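Local coordinates for hypothetical protein (Staphylococcus aureus subsp. aureus Mu50, PDB 4PEO) that probably acts as an essential cysteine protease that removes the N-terminal nine residues of ribosomal protein bL27 and also trims capsid and scaffold proteins of bacteriophage 80alpha, at residues B[39-42]-B[43-47]. Residues are numbered along the deposited sequence; the frame is centred on the assembly and turned at random.
Sequences AVLF and GSVNA
Ala39 to Phe42 pass into Gly43 to Ala47 as uninterrupted alpha-helix, four successive i to i+4 bonds running from Gly43 N to Ala39 O (2.9 Å) through to Asn46 N to Phe42 O (3.0 Å). The carbonyl of Val40 is gripped twice: Ser44 N reaches its O at 3.0 Å, and Ser44 OG donates to the same O at 2.7 Å from the opposite face of the carbonyl plane. Ser44 OG is turned back beside its own backbone N (chi1 -61°), and this folds the hydroxyl onto the preceding turn; a small serine thus meets its polar need within the helix while its side chain packs on Met86 of helix 77-96. One turn apart, Leu41 and Val45 lie side by side, Leu41 CD1 touching Val45 CG2 at 3.8 Å, and both branched apolar chains press onto Phe67 and Ile69 of the sheet. Asn46 suits the dimer side, its ND2 hydrogen-bonded to Thr92 of the second subunit. Phe42 sets its ring edge-to-face with Phe67. The result is a helix packed against the mixed sheet of the Prp protease fold on one face, with helix 77-96 and the second subunit meeting others, and its Phe42 beside the probable proton donor His22.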
loop_
_atom_site.group_PDB
_atom_site.type_symbol
_atom_site.label_atom_id
_atom_site.label_comp_id
_atom_site.label_asym_id
_atom_site.label_seq_id
_atom_site.Cartn_x
_atom_site.Cartn_y
_atom_site.Cartn_z
ATOM N N ALA B 39 -3.817 8.049 0.624
ATOM C CA ALA B 39 -3.682 6.994 1.632
ATOM C C ALA B 39 -2.620 5.977 1.217
ATOM O O ALA B 39 -1.821 5.557 2.046
ATOM C CB ALA B 39 -5.018 6.300 1.861
ATOM N N VAL B 40 -2.606 5.602 -0.071
ATOM C CA VAL B 40 -1.639 4.642 -0.615
ATOM C C VAL B 40 -0.226 5.235 -0.550
ATOM O O VAL B 40 0.704 4.567 -0.098
ATOM C CB VAL B 40 -2.029 4.203 -2.056
ATOM C CG1 VAL B 40 -0.894 3.425 -2.723
ATOM C CG2 VAL B 40 -3.302 3.368 -2.046
ATOM N N LEU B 41 -0.050 6.472 -0.967
ATOM C CA LEU B 41 1.260 7.083 -0.943
ATOM C C LEU B 41 1.800 7.310 0.467
ATOM O O LEU B 41 2.861 6.840 0.779
ATOM C CB LEU B 41 1.226 8.366 -1.744
ATOM C CG LEU B 41 2.494 9.130 -2.096
ATOM C CD1 LEU B 41 3.459 9.398 -0.985
ATOM C CD2 LEU B 41 3.104 8.773 -3.429
ATOM N N PHE B 42 1.047 8.024 1.304
ATOM C CA PHE B 42 1.513 8.290 2.669
ATOM C C PHE B 42 1.700 7.016 3.480
ATOM O O PHE B 42 2.696 6.892 4.189
ATOM C CB PHE B 42 0.620 9.315 3.392
ATOM C CG PHE B 42 0.464 10.637 2.665
ATOM C CD1 PHE B 42 1.556 11.255 2.066
ATOM C CD2 PHE B 42 -0.767 11.279 2.617
ATOM C CE1 PHE B 42 1.407 12.472 1.386
ATOM C CE2 PHE B 42 -0.916 12.494 1.940
ATOM C CZ PHE B 42 0.170 13.078 1.323
ATOM N N GLY B 43 0.788 6.055 3.306
ATOM C CA GLY B 43 0.862 4.773 3.993
ATOM C C GLY B 43 2.108 4.017 3.584
ATOM O O GLY B 43 2.786 3.444 4.439
ATOM N N SER B 44 2.452 4.054 2.279
ATOM C CA SER B 44 3.654 3.368 1.775
ATOM C C SER B 44 4.929 3.983 2.325
ATOM O O SER B 44 5.826 3.241 2.718
ATOM C CB SER B 44 3.678 3.330 0.255
ATOM O OG SER B 44 2.538 2.611 -0.184
ATOM N N VAL B 45 4.989 5.335 2.420
ATOM C CA VAL B 45 6.155 6.019 3.007
ATOM C C VAL B 45 6.307 5.582 4.476
ATOM O O VAL B 45 7.406 5.198 4.886
ATOM C CB VAL B 45 6.040 7.564 2.853
ATOM C CG1 VAL B 45 7.172 8.286 3.605
ATOM C CG2 VAL B 45 6.051 7.956 1.380
ATOM N N ASN B 46 5.197 5.583 5.242
ATOM C CA ASN B 46 5.229 5.147 6.637
ATOM C C ASN B 46 5.683 3.689 6.766
ATOM O O ASN B 46 6.396 3.355 7.719
ATOM C CB ASN B 46 3.882 5.348 7.302
ATOM C CG ASN B 46 3.562 6.798 7.583
ATOM O OD1 ASN B 46 4.416 7.685 7.520
ATOM N ND2 ASN B 46 2.312 7.070 7.900
ATOM N N ALA B 47 5.297 2.835 5.795
ATOM C CA ALA B 47 5.690 1.418 5.796
ATOM C C ALA B 47 7.194 1.272 5.513
ATOM O O ALA B 47 7.863 0.457 6.160
ATOM C CB ALA B 47 4.875 0.634 4.767
#